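Local coordinates for protein putative TetR family transcriptional regulator (Streptomyces coelicolor A3, PDB 3BQY) that probably binds regulatory DNA as a dimeric transcription factor of the TetR family, most likely acting as a repressor, at residues D59-A64 / A81-A86; D113-V118 / R131-V136; Q148-P153 / P158-T163. All coordinates share one frame; numbering follows the deposited sequence.

Contact 1: residues D59-A64 / A81-A86; sequences DGVADA and ARALRA
Val61 and Ala64 lie along one side of helix 73-89 and meet it through three methyl groups, with apolar contact at Ala83 and Leu84. Val61 does most of the touching. Its CG1, placed anti to the backbone N (chi1 173°), extends to the helix and packs 4.1 Å from the CB of Ala83 and 4.2 Å from the CB of Leu84. Three residues on, Ala64 meets Ala83 methyl to methyl: CB to CB is 3.4 Å, tighter than normal van der Waals contact.

Side chain also meets backbone. Val61 CG1 is 3.7 Å from Leu84 N, and the other branch, Val61 CG2, is 3.9 Å from Ala83 O, so both branches of the valine also lie against helix backbone. The segment 59-64 belongs to the connection that leads from helix 46-57 into helix 73-89, and thus from the helices that carry the predicted DNA-binding helix-turn-helix toward the TetR-type C-terminal domain.

No hydrogen bond joins the two segments, but Arg79 NE, one turn before Ala83 on the same helix, bridges back to Ala64 O, and Arg82 pairs with Glu75 and Glu193. Gly60 O accepts from Asp63 N ahead of the 3-10 segment 62-64, and Ala64 N donates to Val61 O at 3.0 Å. At the phi of Gly60, 83°, a side chain would press on the preceding carbonyl O, which calls for glycine. Phe111 of helix 106-121 touches both Val61 and Leu84, closing the apolar patch from a third element.

Contact 2: residues D113-V118 / R131-V136; sequences DGLVGV and RALYSV. With PO4 (phosphate ion), chain C.
Arg131 NH1 donates to O3 of a phosphate ion at 2.7 Å, the shortest polar bond at this contact. The oxygen lies at the edge of the guanidinium and in its plane, yet the bond is bent, with an N-H...O angle of 137°. A turn at chi3 (-59°) curls the chain so that CD also comes to 3.5 Å from phosphate O2, giving the ion a flank of aliphatic carbon as well as a charge. The other terminal nitrogen, NH2, forms a salt bridge with Asp128. A leucine in place of Arg131 would probably take from the phosphate and Asp128 the guanidinium that pairs with both. The phosphate probably came from the crystallisation liquor.

The side of the helix that faces segment 113-118 is apolar. Leu115 puts CD2 at 3.9 Å from Leu133 CA, and sends its CD1 to Val136 CG1 at 4.0 Å. Val116 meets Leu133 further out: its CG2, lying anti to the carbonyl carbon, packs against CB and CD2, at 3.7 Å from Leu133 CD2, the two side chains crossing at a slant. Leu133 thus touches two successive residues of the facing helix. All four side chains are buried, and no hydrogen bond joins the segments.

The segment axes come within 9.3 Å and run at 123° to each other, a steep crossing between consecutive helices of the all-helical TetR C-terminal domain. Helix 73-89 adds Leu80 against Leu115 and Ala81 against Val136, while Phe194 of the second subunit packs on Arg131 and Asp113 OD1 accepts from Leu176 N of that subunit. Contact 2 therefore sits between helices 106-121, 126-151 and 73-89, beside the dimer interface.

Contact 3: residues Q148-P153 / P158-T163; sequences QAALTP and PLDEAT
Ala150, near the end of helix 126-151, faces Asp160 and Glu161 across the loop that leads to helix 161-167. Just beyond Ala150, Thr152 OG1 donates to Gln148 O at 2.7 Å, tying the chain back onto the helix it has just left. Coming into the second segment, Pro158 and Leu159 turn to the second subunit: Pro158 O accepts from Thr104 OG1 there, and Leu159 O from its Tyr134 OH.

Asp160 is next and shares the contact with Glu161. With CG anti to the backbone N (chi1 -176°), its carboxylate reaches Ala150, where OD2 lies 3.6 Å from CA. That same OD2 accepts from Gly156 N in the intervening loop. OD1 turns to the following helix and takes a weak bond from Ala162 N at 3.1 Å, making Asp160 the N-cap of helix 161-167; the helix start is likely to stabilise its negative charge. The loop so closed joins two helices of the TetR-type C-terminal domain. A water joins the two segments, 2.8 Å from Asp160 OD1 and 2.7 Å from Ala150 O, though it has more acceptors near it than protons to give.

Glu161 opens the helix with a nearly eclipsed chi1 of 13° and a bend at chi2, an unusual course, possibly strained, that brings OE2 to 4.0 Å from Ala150 CB. Phe188 of helix 188-206 touches both Ala150 and Glu161.

How the contacts relate
Along the chain the three contacts come in series, each closing before the next opens. Contacts 1 and 2 are neighbours, with centres 13 Å apart, and they touch where Ala81 of helix 73-89 meets Val136 of helix 126-151 (CB to CG1, 3.7 Å). Contacts 2 and 3 share helix 126-151 but lie on opposite sides of the chain's centre, about 29 Å apart between centres. Contacts 1 and 3 have centres about 24 Å apart and nearest atoms about 6 Å apart, without touching. Contact 1 joins the connection from the DNA-binding helices to the C-terminal domain, whereas helix 126-151 links two separate regions, contacts 2 and 3, that each meet the second subunit.

Contact 1: residues D59-A64 / A81-A86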
ATOM      1  N   ASP A  59     -16.476   6.682   6.876  1.00 26.60           N
ATOM      2  CA  ASP A  59     -17.483   7.638   7.332  1.00 29.57           C
ATOM      3  C   ASP A  59     -16.866   8.573   8.382  1.00 28.93           C
ATOM      4  O   ASP A  59     -16.222   8.123   9.328  1.00 29.11           O
ATOM      5  CB  ASP A  59     -18.649   6.875   7.961  1.00 30.43           C
ATOM      6  CG  ASP A  59     -19.725   7.796   8.469  1.00 37.40           C
ATOM      7  OD1 ASP A  59     -20.220   8.648   7.686  1.00 41.87           O
ATOM      8  OD2 ASP A  59     -20.068   7.673   9.664  1.00 45.09           O
ATOM      9  N   GLY A  60     -17.000   9.872   8.200  1.00 29.54           N
ATOM     10  CA  GLY A  60     -16.465  10.758   9.225  1.00 29.47           C
ATOM     11  C   GLY A  60     -14.982  11.079   9.165  1.00 29.45           C
ATOM     12  O   GLY A  60     -14.548  12.011   9.839  1.00 30.00           O
ATOM     13  N   VAL A  61     -14.201  10.350   8.360  1.00 27.07           N
ATOM     14  CA  VAL A  61     -12.780  10.660   8.212  1.00 25.77           C
ATOM     15  C   VAL A  61     -12.530  12.123   7.808  1.00 26.12           C
ATOM     16  O   VAL A  61     -11.663  12.770   8.392  1.00 25.59           O
ATOM     17  CB  VAL A  61     -12.074   9.661   7.302  1.00 26.24           C
ATOM     18  CG1 VAL A  61     -10.643  10.070   7.001  1.00 26.81           C
ATOM     19  CG2 VAL A  61     -12.088   8.248   7.977  1.00 25.03           C
ATOM     20  N   ALA A  62     -13.297  12.633   6.839  1.00 25.04           N
ATOM     21  CA  ALA A  62     -13.081  13.995   6.325  1.00 26.37           C
ATOM     22  C   ALA A  62     -13.259  15.046   7.428  1.00 26.56           C
ATOM     23  O   ALA A  62     -12.684  16.131   7.360  1.00 28.00           O
ATOM     24  CB  ALA A  62     -14.045  14.282   5.177  1.00 25.48           C
ATOM     25  N   ASP A  63     -14.078  14.730   8.433  1.00 25.95           N
ATOM     26  CA  ASP A  63     -14.329  15.683   9.520  1.00 28.15           C
ATOM     27  C   ASP A  63     -13.166  15.835  10.499  1.00 27.89           C
ATOM     28  O   ASP A  63     -13.146  16.773  11.299  1.00 26.96           O
ATOM     29  CB  ASP A  63     -15.601  15.286  10.249  1.00 28.75           C
ATOM     30  CG  ASP A  63     -16.826  15.348   9.326  1.00 32.49           C
ATOM     31  OD1 ASP A  63     -16.911  16.293   8.509  1.00 37.42           O
ATOM     32  OD2 ASP A  63     -17.665  14.454   9.407  1.00 38.50           O
ATOM     33  N   ALA A  64     -12.182  14.940  10.408  1.00 27.65           N
ATOM     34  CA  ALA A  64     -10.967  15.035  11.233  1.00 29.49           C
ATOM     35  C   ALA A  64     -10.195  16.345  11.036  1.00 30.92           C
ATOM     36  O   ALA A  64      -9.497  16.786  11.945  1.00 32.23           O
ATOM     37  CB  ALA A  64     -10.045  13.837  10.992  1.00 28.83           C
ATOM     38  N   ALA A  81      -4.827  12.199   7.715  1.00 22.82           N
ATOM     39  CA  ALA A  81      -4.083  10.957   7.468  1.00 23.06           C
ATOM     40  C   ALA A  81      -4.220  10.010   8.647  1.00 22.82           C
ATOM     41  O   ALA A  81      -4.473   8.820   8.472  1.00 22.73           O
ATOM     42  CB  ALA A  81      -2.586  11.259   7.214  1.00 22.70           C
ATOM     43  N   ARG A  82      -4.068  10.530   9.861  1.00 23.47           N
ATOM     44  CA  ARG A  82      -4.266   9.689  11.049  1.00 23.88           C
ATOM     45  C   ARG A  82      -5.666   9.072  11.142  1.00 22.90           C
ATOM     46  O   ARG A  82      -5.828   7.916  11.546  1.00 22.84           O
ATOM     47  CB  ARG A  82      -4.057  10.509  12.327  1.00 24.96           C
ATOM     48  CG  ARG A  82      -2.650  10.818  12.644  1.00 28.99           C
ATOM     49  CD  ARG A  82      -2.547  11.507  14.014  1.00 31.67           C
ATOM     50  NE  ARG A  82      -1.276  12.189  14.016  1.00 30.12           N
ATOM     51  CZ  ARG A  82      -1.101  13.483  14.135  1.00 31.24           C
ATOM     52  NH1 ARG A  82      -2.138  14.297  14.341  1.00 32.96           N
ATOM     53  NH2 ARG A  82       0.138  13.949  14.129  1.00 32.98           N
ATOM     54  N   ALA A  83      -6.683   9.865  10.820  1.00 22.29           N
ATOM     55  CA  ALA A  83      -8.058   9.394  10.893  1.00 21.81           C
ATOM     56  C   ALA A  83      -8.293   8.334   9.841  1.00 21.98           C
ATOM     57  O   ALA A  83      -8.999   7.365  10.101  1.00 22.18           O
ATOM     58  CB  ALA A  83      -9.056  10.548  10.700  1.00 21.04           C
ATOM     59  N   LEU A  84      -7.688   8.488   8.663  1.00 21.44           N
ATOM     60  CA  LEU A  84      -7.800   7.440   7.645  1.00 21.46           C
ATOM     61  C   LEU A  84      -7.159   6.133   8.145  1.00 22.37           C
ATOM     62  O   LEU A  84      -7.766   5.054   8.065  1.00 22.43           O
ATOM     63  CB  LEU A  84      -7.155   7.900   6.313  1.00 21.82           C
ATOM     64  CG  LEU A  84      -7.087   6.787   5.219  1.00 22.63           C
ATOM     65  CD1 LEU A  84      -8.479   6.246   4.846  1.00 24.81           C
ATOM     66  CD2 LEU A  84      -6.351   7.268   3.944  1.00 22.04           C
ATOM     67  N   ARG A  85      -5.931   6.217   8.645  1.00 21.96           N
ATOM     68  CA  ARG A  85      -5.281   5.062   9.251  1.00 23.21           C
ATOM     69  C   ARG A  85      -6.152   4.402  10.334  1.00 22.92           C
ATOM     70  O   ARG A  85      -6.315   3.183  10.354  1.00 24.37           O
ATOM     71  CB  ARG A  85      -3.915   5.457   9.822  1.00 22.58           C
ATOM     72  CG  ARG A  85      -3.223   4.316  10.521  1.00 24.72           C
ATOM     73  CD  ARG A  85      -1.828   4.713  10.986  1.00 24.46           C
ATOM     74  NE  ARG A  85      -1.210   3.671  11.802  1.00 26.09           N
ATOM     75  CZ  ARG A  85      -1.200   3.658  13.128  1.00 25.96           C
ATOM     76  NH1 ARG A  85      -1.746   4.656  13.799  1.00 26.62           N
ATOM     77  NH2 ARG A  85      -0.637   2.651  13.790  1.00 26.90           N
ATOM     78  N   ALA A  86      -6.688   5.206  11.232  1.00 23.53           N
ATOM     79  CA  ALA A  86      -7.480   4.698  12.342  1.00 23.29           C
ATOM     80  C   ALA A  86      -8.738   3.989  11.831  1.00 23.15           C
ATOM     81  O   ALA A  86      -9.101   2.928  12.348  1.00 23.45           O
ATOM     82  CB  ALA A  86      -7.847   5.849  13.299  1.00 22.87           C
TER

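Contact 2: residues D113-V118 / R131-V136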
ATOM      1  N   ASP A 113     -11.252  15.694  -1.192  1.00 22.43           N
ATOM      2  CA  ASP A 113     -11.520  17.119  -1.415  1.00 22.93           C
ATOM      3  C   ASP A 113     -11.049  17.948  -0.214  1.00 23.26           C
ATOM      4  O   ASP A 113     -10.464  19.020  -0.376  1.00 22.94           O
ATOM      5  CB  ASP A 113     -13.035  17.317  -1.674  1.00 22.66           C
ATOM      6  CG  ASP A 113     -13.373  18.738  -2.111  1.00 24.40           C
ATOM      7  OD1 ASP A 113     -12.967  19.157  -3.208  1.00 23.74           O
ATOM      8  OD2 ASP A 113     -14.031  19.444  -1.349  1.00 24.29           O
ATOM      9  N   GLY A 114     -11.311  17.438   0.998  1.00 23.30           N
ATOM     10  CA  GLY A 114     -10.954  18.134   2.230  1.00 23.56           C
ATOM     11  C   GLY A 114      -9.445  18.272   2.330  1.00 23.80           C
ATOM     12  O   GLY A 114      -8.940  19.359   2.635  1.00 23.11           O
ATOM     13  N   LEU A 115      -8.720  17.181   2.072  1.00 22.37           N
ATOM     14  CA  LEU A 115      -7.240  17.210   2.128  1.00 22.89           C
ATOM     15  C   LEU A 115      -6.640  18.175   1.104  1.00 22.82           C
ATOM     16  O   LEU A 115      -5.787  19.009   1.444  1.00 22.66           O
ATOM     17  CB  LEU A 115      -6.646  15.798   1.952  1.00 23.62           C
ATOM     18  CG  LEU A 115      -5.144  15.653   2.331  1.00 27.14           C
ATOM     19  CD1 LEU A 115      -4.774  14.166   2.626  1.00 29.22           C
ATOM     20  CD2 LEU A 115      -4.232  16.180   1.273  1.00 27.52           C
ATOM     21  N   VAL A 116      -7.070  18.061  -0.155  1.00 21.72           N
ATOM     22  CA  VAL A 116      -6.599  18.986  -1.192  1.00 20.81           C
ATOM     23  C   VAL A 116      -6.939  20.446  -0.814  1.00 20.77           C
ATOM     24  O   VAL A 116      -6.108  21.358  -1.000  1.00 20.62           O
ATOM     25  CB  VAL A 116      -7.191  18.611  -2.595  1.00 21.05           C
ATOM     26  CG1 VAL A 116      -6.804  19.669  -3.656  1.00 21.31           C
ATOM     27  CG2 VAL A 116      -6.721  17.189  -3.043  1.00 19.24           C
ATOM     28  N   GLY A 117      -8.157  20.666  -0.292  1.00 20.49           N
ATOM     29  CA  GLY A 117      -8.594  21.998   0.146  1.00 20.49           C
ATOM     30  C   GLY A 117      -7.726  22.596   1.247  1.00 20.71           C
ATOM     31  O   GLY A 117      -7.382  23.775   1.234  1.00 19.00           O
ATOM     32  N   VAL A 118      -7.374  21.781   2.223  1.00 20.35           N
ATOM     33  CA  VAL A 118      -6.498  22.264   3.310  1.00 19.87           C
ATOM     34  C   VAL A 118      -5.194  22.829   2.724  1.00 20.63           C
ATOM     35  O   VAL A 118      -4.751  23.914   3.099  1.00 19.20           O
ATOM     36  CB  VAL A 118      -6.200  21.108   4.301  1.00 21.10           C
ATOM     37  CG1 VAL A 118      -5.014  21.452   5.232  1.00 19.83           C
ATOM     38  CG2 VAL A 118      -7.473  20.830   5.132  1.00 20.86           C
ATOM     39  N   ARG A 131      -1.128  16.309  -6.013  1.00 22.76           N
ATOM     40  CA  ARG A 131      -0.105  15.275  -5.896  1.00 23.52           C
ATOM     41  C   ARG A 131       0.126  14.878  -4.444  1.00 23.55           C
ATOM     42  O   ARG A 131       0.391  13.716  -4.146  1.00 24.28           O
ATOM     43  CB  ARG A 131       1.192  15.733  -6.579  1.00 23.32           C
ATOM     44  CG  ARG A 131       1.065  15.708  -8.101  1.00 25.74           C
ATOM     45  CD  ARG A 131       2.348  16.071  -8.813  1.00 30.63           C
ATOM     46  NE  ARG A 131       2.837  17.413  -8.469  1.00 34.02           N
ATOM     47  CZ  ARG A 131       2.743  18.480  -9.257  1.00 38.27           C
ATOM     48  NH1 ARG A 131       2.160  18.378 -10.460  1.00 35.99           N
ATOM     49  NH2 ARG A 131       3.246  19.648  -8.837  1.00 38.55           N
ATOM     50  N   ALA A 132       0.022  15.843  -3.527  1.00 23.10           N
ATOM     51  CA  ALA A 132       0.188  15.565  -2.099  1.00 23.00           C
ATOM     52  C   ALA A 132      -0.922  14.622  -1.601  1.00 23.46           C
ATOM     53  O   ALA A 132      -0.683  13.762  -0.766  1.00 22.75           O
ATOM     54  CB  ALA A 132       0.145  16.879  -1.281  1.00 21.95           C
ATOM     55  N   LEU A 133      -2.135  14.797  -2.118  1.00 23.52           N
ATOM     56  CA  LEU A 133      -3.233  13.911  -1.753  1.00 23.35           C
ATOM     57  C   LEU A 133      -2.818  12.473  -2.029  1.00 23.29           C
ATOM     58  O   LEU A 133      -2.946  11.619  -1.134  1.00 22.91           O
ATOM     59  CB  LEU A 133      -4.519  14.272  -2.540  1.00 23.71           C
ATOM     60  CG  LEU A 133      -5.599  13.165  -2.603  1.00 25.46           C
ATOM     61  CD1 LEU A 133      -6.157  12.924  -1.190  1.00 24.09           C
ATOM     62  CD2 LEU A 133      -6.698  13.555  -3.657  1.00 22.59           C
ATOM     63  N   TYR A 134      -2.307  12.205  -3.233  1.00 22.96           N
ATOM     64  CA  TYR A 134      -1.885  10.847  -3.586  1.00 23.96           C
ATOM     65  C   TYR A 134      -0.716  10.381  -2.715  1.00 22.63           C
ATOM     66  O   TYR A 134      -0.691   9.242  -2.269  1.00 22.66           O
ATOM     67  CB  TYR A 134      -1.494  10.737  -5.076  1.00 25.45           C
ATOM     68  CG  TYR A 134      -2.734  10.684  -5.947  1.00 30.07           C
ATOM     69  CD1 TYR A 134      -3.450   9.497  -6.103  1.00 33.68           C
ATOM     70  CD2 TYR A 134      -3.237  11.823  -6.532  1.00 34.81           C
ATOM     71  CE1 TYR A 134      -4.632   9.450  -6.883  1.00 35.00           C
ATOM     72  CE2 TYR A 134      -4.416  11.783  -7.304  1.00 36.87           C
ATOM     73  CZ  TYR A 134      -5.099  10.600  -7.469  1.00 33.87           C
ATOM     74  OH  TYR A 134      -6.258  10.590  -8.236  1.00 34.27           O
ATOM     75  N   SER A 135       0.233  11.262  -2.454  1.00 22.44           N
ATOM     76  CA  SER A 135       1.413  10.845  -1.656  1.00 22.61           C
ATOM     77  C   SER A 135       0.969  10.449  -0.247  1.00 23.15           C
ATOM     78  O   SER A 135       1.374   9.400   0.276  1.00 22.67           O
ATOM     79  CB  SER A 135       2.455  11.957  -1.548  1.00 22.50           C
ATOM     80  OG  SER A 135       2.853  12.428  -2.828  1.00 23.68           O
ATOM     81  N   VAL A 136       0.144  11.287   0.374  1.00 23.21           N
ATOM     82  CA  VAL A 136      -0.285  11.044   1.758  1.00 23.23           C
ATOM     83  C   VAL A 136      -1.201   9.813   1.832  1.00 23.54           C
ATOM     84  O   VAL A 136      -1.041   8.945   2.721  1.00 23.78           O
ATOM     85  CB  VAL A 136      -1.035  12.281   2.351  1.00 23.61           C
ATOM     86  CG1 VAL A 136      -1.653  11.923   3.684  1.00 23.64           C
ATOM     87  CG2 VAL A 136      -0.072  13.473   2.498  1.00 24.61           C
TER
HETATM   88  P   PO4 C 303       0.851  15.350 -12.818  0.70 60.13           P
HETATM   89  O1  PO4 C 303       1.595  15.097 -14.109  0.70 61.05           O
HETATM   90  O2  PO4 C 303       1.400  14.411 -11.765  0.70 61.49           O
HETATM   91  O3  PO4 C 303       1.050  16.773 -12.362  0.70 61.43           O
HETATM   92  O4  PO4 C 303      -0.601  15.076 -13.036  0.70 60.15           O

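Contact 3: residues Q148-P153 / P158-T163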
ATOM      1  N   GLN A 148      -1.196  -4.187   9.159  1.00 27.41           N
ATOM      2  CA  GLN A 148      -2.196  -5.249   9.329  1.00 28.20           C
ATOM      3  C   GLN A 148      -1.686  -6.640   8.931  1.00 29.11           C
ATOM      4  O   GLN A 148      -2.030  -7.643   9.580  1.00 30.25           O
ATOM      5  CB  GLN A 148      -3.522  -4.895   8.651  1.00 27.63           C
ATOM      6  CG  GLN A 148      -4.216  -3.773   9.433  1.00 26.73           C
ATOM      7  CD  GLN A 148      -5.516  -3.332   8.831  1.00 27.08           C
ATOM      8  OE1 GLN A 148      -5.610  -3.127   7.620  1.00 27.37           O
ATOM      9  NE2 GLN A 148      -6.525  -3.137   9.681  1.00 24.82           N
ATOM     10  N   ALA A 149      -0.865  -6.700   7.894  1.00 29.17           N
ATOM     11  CA  ALA A 149      -0.223  -7.957   7.500  1.00 30.08           C
ATOM     12  C   ALA A 149       0.612  -8.544   8.643  1.00 31.57           C
ATOM     13  O   ALA A 149       0.644  -9.773   8.832  1.00 32.36           O
ATOM     14  CB  ALA A 149       0.631  -7.760   6.263  1.00 29.48           C
ATOM     15  N   ALA A 150       1.292  -7.669   9.382  1.00 32.98           N
ATOM     16  CA  ALA A 150       2.163  -8.052  10.493  1.00 34.79           C
ATOM     17  C   ALA A 150       1.380  -8.550  11.694  1.00 36.48           C
ATOM     18  O   ALA A 150       1.859  -9.433  12.417  1.00 36.53           O
ATOM     19  CB  ALA A 150       3.046  -6.903  10.904  1.00 34.31           C
ATOM     20  N   LEU A 151       0.193  -7.988  11.904  1.00 37.07           N
ATOM     21  CA  LEU A 151      -0.642  -8.336  13.056  1.00 38.84           C
ATOM     22  C   LEU A 151      -1.534  -9.547  12.799  1.00 39.18           C
ATOM     23  O   LEU A 151      -2.161 -10.052  13.723  1.00 39.70           O
ATOM     24  CB  LEU A 151      -1.498  -7.132  13.491  1.00 39.14           C
ATOM     25  CG  LEU A 151      -0.756  -5.864  13.939  1.00 40.34           C
ATOM     26  CD1 LEU A 151      -1.656  -4.630  13.808  1.00 40.66           C
ATOM     27  CD2 LEU A 151      -0.212  -6.011  15.364  1.00 41.83           C
ATOM     28  N   THR A 152      -1.594  -9.993  11.546  1.00 39.96           N
ATOM     29  CA  THR A 152      -2.333 -11.196  11.159  1.00 40.90           C
ATOM     30  C   THR A 152      -1.667 -12.400  11.807  1.00 40.75           C
ATOM     31  O   THR A 152      -0.438 -12.481  11.798  1.00 40.96           O
ATOM     32  CB  THR A 152      -2.359 -11.391   9.615  1.00 40.99           C
ATOM     33  OG1 THR A 152      -2.813 -10.185   8.988  1.00 42.53           O
ATOM     34  CG2 THR A 152      -3.298 -12.545   9.206  1.00 42.18           C
ATOM     35  N   PRO A 153      -2.467 -13.321  12.397  1.00 41.08           N
ATOM     36  CA  PRO A 153      -1.896 -14.544  12.994  1.00 40.83           C
ATOM     37  C   PRO A 153      -0.826 -15.163  12.082  1.00 40.43           C
ATOM     38  O   PRO A 153      -1.135 -15.525  10.945  1.00 40.66           O
ATOM     39  CB  PRO A 153      -3.104 -15.480  13.104  1.00 40.90           C
ATOM     40  CG  PRO A 153      -4.303 -14.559  13.218  1.00 41.34           C
ATOM     41  CD  PRO A 153      -3.941 -13.257  12.548  1.00 40.94           C
ATOM     42  N   PRO A 158       6.600  -7.948   3.522  1.00 32.65           N
ATOM     43  CA  PRO A 158       8.029  -8.181   3.238  1.00 33.55           C
ATOM     44  C   PRO A 158       8.984  -7.734   4.349  1.00 34.46           C
ATOM     45  O   PRO A 158      10.109  -8.250   4.421  1.00 34.78           O
ATOM     46  CB  PRO A 158       8.277  -7.358   1.969  1.00 33.02           C
ATOM     47  CG  PRO A 158       7.217  -6.268   2.018  1.00 33.70           C
ATOM     48  CD  PRO A 158       6.008  -6.939   2.613  1.00 32.47           C
ATOM     49  N   LEU A 159       8.559  -6.781   5.186  1.00 34.94           N
ATOM     50  CA  LEU A 159       9.443  -6.219   6.220  1.00 36.08           C
ATOM     51  C   LEU A 159       8.851  -6.434   7.613  1.00 37.76           C
ATOM     52  O   LEU A 159       9.009  -5.598   8.510  1.00 37.71           O
ATOM     53  CB  LEU A 159       9.728  -4.730   5.951  1.00 35.81           C
ATOM     54  CG  LEU A 159      10.364  -4.387   4.598  1.00 35.11           C
ATOM     55  CD1 LEU A 159      10.490  -2.881   4.423  1.00 35.79           C
ATOM     56  CD2 LEU A 159      11.721  -5.063   4.477  1.00 35.93           C
ATOM     57  N   ASP A 160       8.166  -7.566   7.774  1.00 38.94           N
ATOM     58  CA  ASP A 160       7.558  -7.927   9.042  1.00 41.33           C
ATOM     59  C   ASP A 160       8.657  -7.938  10.109  1.00 42.71           C
ATOM     60  O   ASP A 160       9.689  -8.612   9.959  1.00 41.85           O
ATOM     61  CB  ASP A 160       6.874  -9.290   8.922  1.00 40.98           C
ATOM     62  CG  ASP A 160       6.112  -9.699  10.187  1.00 42.79           C
ATOM     63  OD1 ASP A 160       6.620  -9.515  11.310  1.00 45.60           O
ATOM     64  OD2 ASP A 160       5.010 -10.251  10.056  1.00 43.06           O
ATOM     65  N   GLU A 161       8.428  -7.134  11.146  1.00 44.62           N
ATOM     66  CA  GLU A 161       9.268  -7.057  12.348  1.00 46.62           C
ATOM     67  C   GLU A 161       9.891  -8.383  12.806  1.00 46.86           C
ATOM     68  O   GLU A 161      11.120  -8.513  12.816  1.00 47.36           O
ATOM     69  CB  GLU A 161       8.489  -6.409  13.506  1.00 47.40           C
ATOM     70  CG  GLU A 161       6.977  -6.289  13.281  1.00 50.29           C
ATOM     71  CD  GLU A 161       6.165  -7.012  14.337  1.00 53.45           C
ATOM     72  OE1 GLU A 161       6.747  -7.812  15.115  1.00 56.39           O
ATOM     73  OE2 GLU A 161       4.933  -6.795  14.374  1.00 54.56           O
ATOM     74  N   ALA A 162       9.064  -9.361  13.162  1.00 47.24           N
ATOM     75  CA  ALA A 162       9.569 -10.647  13.683  1.00 47.67           C
ATOM     76  C   ALA A 162      10.414 -11.403  12.645  1.00 47.96           C
ATOM     77  O   ALA A 162      11.479 -11.942  12.960  1.00 47.66           O
ATOM     78  CB  ALA A 162       8.429 -11.503  14.171  1.00 47.35           C
ATOM     79  N   THR A 163       9.924 -11.421  11.410  1.00 48.39           N
ATOM     80  CA  THR A 163      10.587 -12.093  10.294  1.00 49.19           C
ATOM     81  C   THR A 163      12.025 -11.558  10.074  1.00 49.04           C
ATOM     82  O   THR A 163      12.977 -12.347   9.958  1.00 48.40           O
ATOM     83  CB  THR A 163       9.717 -11.987   9.012  1.00 49.42           C
ATOM     84  OG1 THR A 163       8.368 -12.356   9.332  1.00 51.14           O
ATOM     85  CG2 THR A 163      10.230 -12.918   7.909  1.00 50.25           C
TER
HETATM   86  O   HOH W   1       4.408 -10.256  12.893  1.00 50.15           O